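Local coordinates for protein beta-mannosidase (Trichoderma harzianum, PDB 4CVU) that probably hydrolyses terminal, non-reducing beta-D-mannose residues of beta-mannosides, as a fungal member of glycoside hydrolase family 2, at residues Asp129-Gln134 and Ser424-Pro429; Met600-Thr605 and Asp723-Val728; Leu761-Ala766 and His829-Asn834. All coordinates share one frame; numbering follows the deposited sequence.

Contact 1: residues Asp129-Gln134 and Ser424-Pro429. With NA (sodium ion), chain B; MAN (alpha-D-mannopyranose), chain C.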
loop_
_atom_site.group_PDB
_atom_site.type_symbol
_atom_site.label_atom_id
_atom_site.label_comp_id
_atom_site.label_asym_id
_atom_site.label_seq_id
_atom_site.Cartn_x
_atom_site.Cartn_y
_atom_site.Cartn_z
ATOM N N ASP A 129 -27.042 -22.190 -15.492
ATOM C CA ASP A 129 -27.433 -20.915 -14.887
ATOM C C ASP A 129 -27.704 -20.992 -13.388
ATOM O O ASP A 129 -28.653 -20.401 -12.890
ATOM C CB ASP A 129 -28.653 -20.365 -15.608
ATOM C CG ASP A 129 -29.861 -21.293 -15.513
ATOM O OD1 ASP A 129 -29.721 -22.458 -15.070
ATOM O OD2 ASP A 129 -30.952 -20.819 -15.873
ATOM N N ASN A 130 -26.865 -21.733 -12.677
ATOM C CA ASN A 130 -26.985 -21.848 -11.222
ATOM C C ASN A 130 -25.650 -22.161 -10.600
ATOM O O ASN A 130 -25.084 -23.235 -10.801
ATOM C CB ASN A 130 -28.023 -22.919 -10.828
ATOM C CG ASN A 130 -28.472 -22.796 -9.370
ATOM O OD1 ASN A 130 -27.657 -22.578 -8.463
ATOM N ND2 ASN A 130 -29.760 -22.968 -9.131
ATOM N N GLN A 131 -25.146 -21.219 -9.818
ATOM C CA GLN A 131 -23.905 -21.411 -9.094
ATOM C C GLN A 131 -23.942 -22.642 -8.196
ATOM O O GLN A 131 -22.930 -23.273 -7.994
ATOM C CB GLN A 131 -23.625 -20.174 -8.216
ATOM C CG GLN A 131 -22.323 -20.231 -7.465
ATOM C CD GLN A 131 -21.971 -18.959 -6.665
ATOM O OE1 GLN A 131 -22.674 -17.942 -6.654
ATOM N NE2 GLN A 131 -20.896 -19.063 -5.943
ATOM N N PHE A 132 -25.117 -22.944 -7.636
ATOM C CA PHE A 132 -25.277 -23.920 -6.568
ATOM C C PHE A 132 -25.643 -25.349 -7.048
ATOM O O PHE A 132 -26.065 -26.169 -6.216
ATOM C CB PHE A 132 -26.379 -23.424 -5.608
ATOM C CG PHE A 132 -26.223 -21.986 -5.201
ATOM C CD1 PHE A 132 -25.008 -21.521 -4.741
ATOM C CD2 PHE A 132 -27.300 -21.121 -5.247
ATOM C CE1 PHE A 132 -24.862 -20.182 -4.372
ATOM C CE2 PHE A 132 -27.168 -19.782 -4.874
ATOM C CZ PHE A 132 -25.955 -19.317 -4.418
ATOM N N ARG A 133 -25.457 -25.640 -8.349
ATOM C CA ARG A 133 -25.808 -26.947 -8.949
ATOM C C ARG A 133 -24.630 -27.668 -9.582
ATOM O O ARG A 133 -23.719 -27.046 -10.123
ATOM C CB ARG A 133 -26.915 -26.805 -10.009
ATOM C CG ARG A 133 -28.289 -26.614 -9.409
ATOM C CD ARG A 133 -29.363 -26.385 -10.432
ATOM N NE ARG A 133 -29.833 -27.612 -11.097
ATOM C CZ ARG A 133 -30.718 -27.630 -12.084
ATOM N NH1 ARG A 133 -31.239 -26.492 -12.533
ATOM N NH2 ARG A 133 -31.092 -28.785 -12.634
ATOM N N GLN A 134 -24.683 -29.003 -9.500
ATOM C CA GLN A 134 -23.773 -29.868 -10.221
ATOM C C GLN A 134 -24.383 -30.064 -11.599
ATOM O O GLN A 134 -25.563 -30.466 -11.715
ATOM C CB GLN A 134 -23.669 -31.215 -9.520
ATOM C CG GLN A 134 -22.768 -32.246 -10.185
ATOM C CD GLN A 134 -22.692 -33.522 -9.363
ATOM O OE1 GLN A 134 -23.726 -34.104 -9.019
ATOM N NE2 GLN A 134 -21.471 -33.981 -9.066
ATOM N N SER A 424 -27.211 -14.832 2.144
ATOM C CA SER A 424 -26.591 -15.623 1.103
ATOM C C SER A 424 -25.245 -15.089 0.717
ATOM O O SER A 424 -25.117 -13.966 0.197
ATOM C CB SER A 424 -27.467 -15.725 -0.163
ATOM O OG SER A 424 -26.731 -16.228 -1.307
ATOM N N GLY A 425 -24.290 -15.835 1.254
ATOM C CA GLY A 425 -23.137 -16.419 0.576
ATOM C C GLY A 425 -23.587 -17.706 -0.107
ATOM O O GLY A 425 -24.276 -17.659 -1.149
ATOM N N THR A 426 -23.206 -18.847 0.445
ATOM C CA THR A 426 -23.366 -20.069 -0.310
ATOM C C THR A 426 -23.532 -21.351 0.478
ATOM O O THR A 426 -23.296 -21.352 1.685
ATOM C CB THR A 426 -22.133 -20.220 -1.218
ATOM O OG1 THR A 426 -22.443 -21.105 -2.307
ATOM C CG2 THR A 426 -20.972 -20.743 -0.474
ATOM N N TYR A 427 -23.866 -22.452 -0.229
ATOM C CA TYR A 427 -23.814 -23.806 0.347
ATOM C C TYR A 427 -22.363 -24.212 0.484
ATOM O O TYR A 427 -21.637 -24.238 -0.497
ATOM C CB TYR A 427 -24.600 -24.868 -0.491
ATOM C CG TYR A 427 -26.010 -24.451 -0.809
ATOM C CD1 TYR A 427 -27.031 -24.621 0.113
ATOM C CD2 TYR A 427 -26.306 -23.809 -2.006
ATOM C CE1 TYR A 427 -28.322 -24.203 -0.166
ATOM C CE2 TYR A 427 -27.591 -23.399 -2.302
ATOM C CZ TYR A 427 -28.587 -23.573 -1.368
ATOM O OH TYR A 427 -29.850 -23.116 -1.675
ATOM N N LEU A 428 -21.940 -24.534 1.710
ATOM C CA LEU A 428 -20.544 -24.835 1.949
ATOM C C LEU A 428 -20.137 -26.132 1.299
ATOM O O LEU A 428 -20.898 -27.122 1.258
ATOM C CB LEU A 428 -20.209 -24.896 3.453
ATOM C CG LEU A 428 -20.491 -23.641 4.290
ATOM C CD1 LEU A 428 -20.047 -23.879 5.715
ATOM C CD2 LEU A 428 -19.808 -22.397 3.729
ATOM N N PRO A 429 -18.916 -26.160 0.788
ATOM C CA PRO A 429 -18.401 -27.418 0.252
ATOM C C PRO A 429 -18.247 -28.484 1.334
ATOM O O PRO A 429 -18.089 -28.144 2.509
ATOM C CB PRO A 429 -17.023 -27.010 -0.307
ATOM C CG PRO A 429 -17.113 -25.551 -0.543
ATOM C CD PRO A 429 -18.051 -25.012 0.497
HETATM NA NA NA B . -33.243 -22.033 -16.054
HETATM C C1 MAN C . -34.491 -16.997 -19.312
HETATM C C2 MAN C . -34.821 -16.653 -17.862
HETATM C C3 MAN C . -33.566 -16.791 -16.996
HETATM C C4 MAN C . -32.933 -18.175 -17.186
HETATM C C5 MAN C . -32.649 -18.404 -18.676
HETATM C C6 MAN C . -32.071 -19.787 -18.978
HETATM O O2 MAN C . -35.827 -17.517 -17.362
HETATM O O3 MAN C . -33.925 -16.594 -15.656
HETATM O O4 MAN C . -31.749 -18.286 -16.441
HETATM O O5 MAN C . -33.853 -18.259 -19.406
HETATM O O6 MAN C . -31.560 -19.845 -20.292
HETATM O O HOH W 1 -31.810 -22.924 -17.405
#
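Phe132 and Tyr427 meet as a T-shaped pair, the edge of Tyr427 turned to the face of Phe132, with ring centroids 5.2 Å apart and planes at 83°. The CD2-CE2 side of the tyrosine does the touching: its CE2 lies 3.5 Å from Phe132 CG and as close to CB, at the root of the phenylalanine ring. Thr426, the next largest contributor, uses its hydroxyl, with OG1 3.3 Å from Phe132 CE1. That oxygen stands anti to the threonine's own backbone N (chi1 -159°), which carries it to the phenylalanine rim. An aromatic residue suits position 132 because one flat ring serves both neighbours, and an alanine there would probably leave the Tyr427 edge without its facing ring and open a gap beside Thr426. The ring is presented by a type I turn from Asn130 to Arg133, within which Asn130 OD1 accepts from Phe132 N at 2.7 Å, an Asx turn. Tyrosine suits position 427 because its hydroxyl forms a hydrogen bond with the carboxylate of Glu467. Three residues before Phe132, Asp129 OD2 binds the sodium ion at 2.6 Å. The same oxygen accepts a hydrogen bond from O4 of a glycan mannose. The contact joins the loop between strands 123-126 and 135-138 of the galactose-binding-like domain to the loop between strand 418-421 and helix 430-439, while helix 458-475 supports both through Glu467 and Asn471.

Contact 2: residues Met600-Thr605 and Asp723-Val728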
loop_
_atom_site.group_PDB
_atom_site.type_symbol
_atom_site.label_atom_id
_atom_site.label_comp_id
_atom_site.label_asym_id
_atom_site.label_seq_id
_atom_site.Cartn_x
_atom_site.Cartn_y
_atom_site.Cartn_z
ATOM N N MET A 600 -13.922 -0.713 13.835
ATOM C CA MET A 600 -12.780 -0.674 12.917
ATOM C C MET A 600 -11.961 -1.900 13.082
ATOM O O MET A 600 -11.853 -2.434 14.178
ATOM C CB MET A 600 -11.874 0.498 13.288
ATOM C CG MET A 600 -12.237 1.892 12.911
ATOM S SD MET A 600 -12.517 2.086 11.196
ATOM C CE MET A 600 -12.570 3.832 10.957
ATOM N N PRO A 601 -11.250 -2.336 12.013
ATOM C CA PRO A 601 -10.285 -3.356 12.295
ATOM C C PRO A 601 -8.954 -2.755 12.791
ATOM O O PRO A 601 -8.730 -1.527 12.721
ATOM C CB PRO A 601 -10.048 -3.975 10.902
ATOM C CG PRO A 601 -10.249 -2.864 9.945
ATOM C CD PRO A 601 -11.408 -2.089 10.565
ATOM N N SER A 602 -8.026 -3.628 13.195
ATOM C CA SER A 602 -6.700 -3.191 13.615
ATOM C C SER A 602 -6.022 -2.380 12.511
ATOM O O SER A 602 -6.329 -2.545 11.335
ATOM C CB SER A 602 -5.838 -4.431 13.929
ATOM O OG SER A 602 -5.618 -5.134 12.722
ATOM N N ILE A 603 -5.105 -1.498 12.907
ATOM C CA ILE A 603 -4.286 -0.809 11.920
ATOM C C ILE A 603 -3.447 -1.811 11.106
ATOM O O ILE A 603 -3.143 -1.542 9.934
ATOM C CB ILE A 603 -3.403 0.313 12.533
ATOM C CG1 ILE A 603 -2.627 1.051 11.431
ATOM C CG2 ILE A 603 -2.438 -0.222 13.595
ATOM C CD1 ILE A 603 -1.915 2.299 11.897
ATOM N N GLN A 604 -3.080 -2.961 11.685
ATOM C CA GLN A 604 -2.223 -3.920 10.918
ATOM C C GLN A 604 -3.094 -4.504 9.807
ATOM O O GLN A 604 -2.621 -4.785 8.712
ATOM C CB GLN A 604 -1.656 -5.055 11.780
ATOM C CG GLN A 604 -0.679 -4.619 12.893
ATOM C CD GLN A 604 -1.342 -4.018 14.124
ATOM O OE1 GLN A 604 -2.535 -4.047 14.289
ATOM N NE2 GLN A 604 -0.533 -3.491 15.021
ATOM N N THR A 605 -4.400 -4.692 10.102
ATOM C CA THR A 605 -5.324 -5.186 9.090
ATOM C C THR A 605 -5.501 -4.088 7.993
ATOM O O THR A 605 -5.198 -4.350 6.790
ATOM C CB THR A 605 -6.651 -5.700 9.688
ATOM O OG1 THR A 605 -6.471 -6.996 10.342
ATOM C CG2 THR A 605 -7.652 -5.838 8.630
ATOM N N ASP A 723 -7.827 -11.667 8.040
ATOM C CA ASP A 723 -6.664 -12.602 8.035
ATOM C C ASP A 723 -6.771 -13.524 9.246
ATOM O O ASP A 723 -5.954 -14.394 9.461
ATOM C CB ASP A 723 -5.357 -11.848 7.983
ATOM C CG ASP A 723 -4.946 -11.184 9.299
ATOM O OD1 ASP A 723 -5.733 -10.989 10.285
ATOM O OD2 ASP A 723 -3.772 -10.765 9.280
ATOM N N GLY A 724 -7.795 -13.270 10.053
ATOM C CA GLY A 724 -8.020 -14.048 11.247
ATOM C C GLY A 724 -7.756 -13.351 12.570
ATOM O O GLY A 724 -8.095 -13.912 13.597
ATOM N N ARG A 725 -7.168 -12.138 12.546
ATOM C CA ARG A 725 -6.712 -11.451 13.755
ATOM C C ARG A 725 -7.946 -11.195 14.601
ATOM O O ARG A 725 -8.920 -10.761 14.074
ATOM C CB ARG A 725 -6.132 -10.057 13.419
ATOM C CG ARG A 725 -5.702 -9.258 14.664
ATOM C CD ARG A 725 -5.107 -7.905 14.374
ATOM N NE ARG A 725 -3.750 -8.052 13.850
ATOM C CZ ARG A 725 -2.613 -8.017 14.564
ATOM N NH1 ARG A 725 -2.618 -7.811 15.871
ATOM N NH2 ARG A 725 -1.431 -8.205 13.938
ATOM N N TRP A 726 -7.823 -11.425 15.883
ATOM C CA TRP A 726 -8.855 -11.135 16.877
ATOM C C TRP A 726 -8.962 -9.641 17.200
ATOM O O TRP A 726 -7.995 -9.004 17.568
ATOM C CB TRP A 726 -8.537 -11.910 18.130
ATOM C CG TRP A 726 -8.801 -13.361 18.023
ATOM C CD1 TRP A 726 -8.656 -14.123 16.943
ATOM C CD2 TRP A 726 -9.315 -14.215 19.050
ATOM N NE1 TRP A 726 -9.003 -15.429 17.210
ATOM C CE2 TRP A 726 -9.409 -15.512 18.503
ATOM C CE3 TRP A 726 -9.640 -14.026 20.389
ATOM C CZ2 TRP A 726 -9.871 -16.593 19.225
ATOM C CZ3 TRP A 726 -10.077 -15.108 21.118
ATOM C CH2 TRP A 726 -10.220 -16.380 20.518
ATOM N N LYS A 727 -10.177 -9.115 17.122
ATOM C CA LYS A 727 -10.528 -7.862 17.741
ATOM C C LYS A 727 -10.580 -8.090 19.242
ATOM O O LYS A 727 -10.255 -9.179 19.721
ATOM C CB LYS A 727 -11.901 -7.363 17.251
ATOM C CG LYS A 727 -11.967 -7.069 15.755
ATOM C CD LYS A 727 -13.172 -6.195 15.408
ATOM C CE LYS A 727 -13.285 -6.008 13.891
ATOM N NZ LYS A 727 -14.499 -5.303 13.381
ATOM N N VAL A 728 -10.995 -7.050 19.971
ATOM C CA VAL A 728 -11.272 -7.150 21.382
ATOM C C VAL A 728 -12.479 -8.074 21.615
ATOM O O VAL A 728 -12.467 -8.826 22.573
ATOM C CB VAL A 728 -11.516 -5.780 22.047
ATOM C CG1 VAL A 728 -11.852 -5.908 23.524
ATOM C CG2 VAL A 728 -10.288 -4.904 21.914
HETATM O O HOH W 2 -4.086 -8.272 10.866
HETATM O O HOH W 3 -6.748 -8.845 7.869
#
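Water rather than a direct hydrogen bond joins the polar groups of Thr605, Asp723 and Arg725 across this buried contact. One water donates to Thr605 OG1 at 2.8 Å and to Asp723 OD2, and accepts from Arg725 NE at 3.0 Å, lying in the plane of the guanidinium at its edge. A second water donates to Thr605 OG1 and takes a weak bond from Asp723 N. Arginine suits its place because it offers several surfaces at once. Its aliphatic CD packs 3.3 Å from Ser602 OG, and a bend at chi3 (-74°) turns the guanidinium beneath the Gln604 amide, which stacks on it with planes 20° apart and OE1 4.0 Å above its centre. NH1 goes on to the carbonyl of His891. Asp723 also folds back on its own loop: OD1 accepts from Arg725 N at 2.9 Å, an Asx turn that helps fix where the arginine starts. Ser602 is the N-cap of the helix, its OG accepting from Thr605 N at 2.9 Å, and Glu721 is hydrogen-bonded to the hydroxyls of Ser602 and Thr605. Farther along, Lys727 extends its chain past the Met600 carbonyl, with CE 3.9 Å from Met600 O, and its NZ bonds to Ser599. The contact thus sets the start of helix 603-609 against the loop leading into helix 729-736, with helix 664-692 beside Met600 and Lys727 and strand 884-890 touching Gln604 and Arg725.

Contact 3: residues Leu761-Ala766 and His829-Asn834; sequences LWEPVA and HGKLPN
The two backbones run antiparallel, joined loosely where His829 N gives a long, weak bond of 3.4 Å to Ala766 O and a water links Ala766 N to His829 O. They stay side by side as far as Trp762 and Pro833, whose CA atoms are 6.2 Å apart, but in this loop region side chains and a water make the links. Pro833 lies over one face of the Trp762 indole, its CG 3.6 Å from the centroid of the five-membered ring in a CH-pi contact, while CB reaches 3.4 Å from Trp762 CE3 over the six-membered ring. A rigid, flat-sided proline suits a flat indole well, and the tryptophan also stacks with His380. Asn834 ND2 sits near CZ3 but bonds to the carbonyl of Met318. Leu761 brings CD2 to 3.7 Å from Leu832 CD2, an apolar touch close to Phe843. A water also bridges Trp762 N and Lys831 O. Glu763, with CG between its backbone N and carbonyl carbon (chi1 67°) and the chain extended beyond, carries OE2 to a weak bond of 3.2 Å from Lys831 N, whereas Lys831 NZ hydrogen-bonds to the carbonyl of Ser838. Glycine suits position 830, since a side chain there would collide with Val765 CG1. The contact lies at one end of the neighbouring antiparallel strands 765-774 and 821-830, where one loop enters and the other leaves, as in the beta sandwich of an immunoglobulin-like domain, consistent with the mannosidase Ig/CBM-like domain that holds both segments.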
loop_
_atom_site.group_PDB
_atom_site.type_symbol
_atom_site.label_atom_id
_atom_site.label_comp_id
_atom_site.label_asym_id
_atom_site.label_seq_id
_atom_site.Cartn_x
_atom_site.Cartn_y
_atom_site.Cartn_z
ATOM N N LEU A 761 -24.331 -25.948 32.046
ATOM C CA LEU A 761 -24.132 -27.367 32.308
ATOM C C LEU A 761 -25.481 -28.057 32.488
ATOM O O LEU A 761 -26.489 -27.404 32.807
ATOM C CB LEU A 761 -23.257 -27.563 33.545
ATOM C CG LEU A 761 -21.852 -26.974 33.460
ATOM C CD1 LEU A 761 -21.216 -26.975 34.847
ATOM C CD2 LEU A 761 -20.972 -27.702 32.454
ATOM N N TRP A 762 -25.496 -29.368 32.275
ATOM C CA TRP A 762 -26.753 -30.147 32.319
ATOM C C TRP A 762 -27.036 -30.760 33.702
ATOM O O TRP A 762 -27.847 -31.663 33.832
ATOM C CB TRP A 762 -26.775 -31.242 31.239
ATOM C CG TRP A 762 -26.603 -30.735 29.794
ATOM C CD1 TRP A 762 -26.567 -29.425 29.366
ATOM C CD2 TRP A 762 -26.491 -31.537 28.620
ATOM N NE1 TRP A 762 -26.425 -29.383 28.019
ATOM C CE2 TRP A 762 -26.351 -30.661 27.530
ATOM C CE3 TRP A 762 -26.470 -32.922 28.381
ATOM C CZ2 TRP A 762 -26.193 -31.124 26.213
ATOM C CZ3 TRP A 762 -26.312 -33.375 27.082
ATOM C CH2 TRP A 762 -26.177 -32.479 26.015
ATOM N N GLU A 763 -26.363 -30.254 34.713
ATOM C CA GLU A 763 -26.581 -30.656 36.108
ATOM C C GLU A 763 -26.303 -29.440 37.008
ATOM O O GLU A 763 -25.535 -28.554 36.625
ATOM C CB GLU A 763 -25.650 -31.802 36.489
ATOM C CG GLU A 763 -24.181 -31.407 36.515
ATOM C CD GLU A 763 -23.236 -32.586 36.592
ATOM O OE1 GLU A 763 -23.549 -33.665 36.025
ATOM O OE2 GLU A 763 -22.162 -32.421 37.215
ATOM N N PRO A 764 -26.944 -29.385 38.183
ATOM C CA PRO A 764 -26.598 -28.340 39.144
ATOM C C PRO A 764 -25.102 -28.300 39.467
ATOM O O PRO A 764 -24.427 -29.319 39.397
ATOM C CB PRO A 764 -27.434 -28.700 40.389
ATOM C CG PRO A 764 -28.101 -30.008 40.097
ATOM C CD PRO A 764 -28.120 -30.158 38.616
ATOM N N VAL A 765 -24.596 -27.104 39.764
ATOM C CA VAL A 765 -23.250 -26.924 40.308
ATOM C C VAL A 765 -23.268 -25.926 41.452
ATOM O O VAL A 765 -24.147 -25.071 41.529
ATOM C CB VAL A 765 -22.231 -26.437 39.258
ATOM C CG1 VAL A 765 -22.103 -27.462 38.161
ATOM C CG2 VAL A 765 -22.625 -25.094 38.655
ATOM N N ALA A 766 -22.283 -26.059 42.331
ATOM C CA ALA A 766 -22.065 -25.137 43.431
ATOM C C ALA A 766 -20.683 -24.516 43.279
ATOM O O ALA A 766 -19.810 -25.070 42.623
ATOM C CB ALA A 766 -22.165 -25.873 44.760
ATOM N N HIS A 829 -17.343 -26.212 40.593
ATOM C CA HIS A 829 -16.956 -27.597 40.348
ATOM C C HIS A 829 -18.115 -28.368 39.779
ATOM O O HIS A 829 -19.233 -28.243 40.248
ATOM C CB HIS A 829 -16.468 -28.226 41.653
ATOM C CG HIS A 829 -15.239 -27.575 42.188
ATOM N ND1 HIS A 829 -13.975 -27.913 41.752
ATOM C CD2 HIS A 829 -15.079 -26.574 43.084
ATOM C CE1 HIS A 829 -13.086 -27.158 42.370
ATOM N NE2 HIS A 829 -13.728 -26.342 43.186
ATOM N N GLY A 830 -17.849 -29.157 38.756
ATOM C CA GLY A 830 -18.893 -29.891 38.098
ATOM C C GLY A 830 -18.378 -30.699 36.924
ATOM O O GLY A 830 -17.167 -30.794 36.715
ATOM N N LYS A 831 -19.313 -31.279 36.169
ATOM C CA LYS A 831 -18.996 -32.175 35.078
ATOM C C LYS A 831 -19.608 -31.624 33.810
ATOM O O LYS A 831 -20.718 -31.117 33.841
ATOM C CB LYS A 831 -19.598 -33.560 35.325
ATOM C CG LYS A 831 -19.103 -34.283 36.571
ATOM C CD LYS A 831 -19.672 -35.705 36.620
ATOM C CE LYS A 831 -19.534 -36.351 37.996
ATOM N NZ LYS A 831 -18.326 -37.226 38.111
ATOM N N LEU A 832 -18.881 -31.743 32.709
ATOM C CA LEU A 832 -19.438 -31.491 31.378
ATOM C C LEU A 832 -20.379 -32.630 31.029
ATOM O O LEU A 832 -20.205 -33.723 31.531
ATOM C CB LEU A 832 -18.334 -31.412 30.315
ATOM C CG LEU A 832 -17.362 -30.240 30.434
ATOM C CD1 LEU A 832 -16.378 -30.288 29.280
ATOM C CD2 LEU A 832 -18.086 -28.890 30.493
ATOM N N PRO A 833 -21.358 -32.381 30.138
ATOM C CA PRO A 833 -22.236 -33.472 29.705
ATOM C C PRO A 833 -21.479 -34.679 29.191
ATOM O O PRO A 833 -20.486 -34.524 28.482
ATOM C CB PRO A 833 -23.058 -32.842 28.571
ATOM C CG PRO A 833 -23.038 -31.382 28.853
ATOM C CD PRO A 833 -21.680 -31.120 29.453
ATOM N N ASN A 834 -21.942 -35.873 29.587
ATOM C CA ASN A 834 -21.411 -37.155 29.084
ATOM C C ASN A 834 -19.926 -37.381 29.348
ATOM O O ASN A 834 -19.265 -38.121 28.623
ATOM C CB ASN A 834 -21.733 -37.329 27.592
ATOM C CG ASN A 834 -23.228 -37.246 27.311
ATOM O OD1 ASN A 834 -23.972 -38.155 27.636
ATOM N ND2 ASN A 834 -23.671 -36.144 26.713
HETATM O O HOH W 4 -23.239 -31.103 32.181
HETATM O O HOH W 5 -20.872 -28.580 42.349
#

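Followed from the N terminus, the three contacts come in series: each loop is closed before the next opens, so none nest or cross. Contact 1 closes a loop of nearly 290 residues, tying the galactose-binding-like domain to the region of the mixed sheet that includes strands 418-421 and 442-446. Contact 2 spans a shorter, mostly helical and loop stretch, bringing the loop before helix 729-736 back to the start of helix 603-609. Contact 3 closes the shortest loop, without helix, inside the Ig/CBM-like domain. Contacts 1 and 3 lie on opposite sides of the chain's centre, their centres about 41 Å apart, and no two contacts touch.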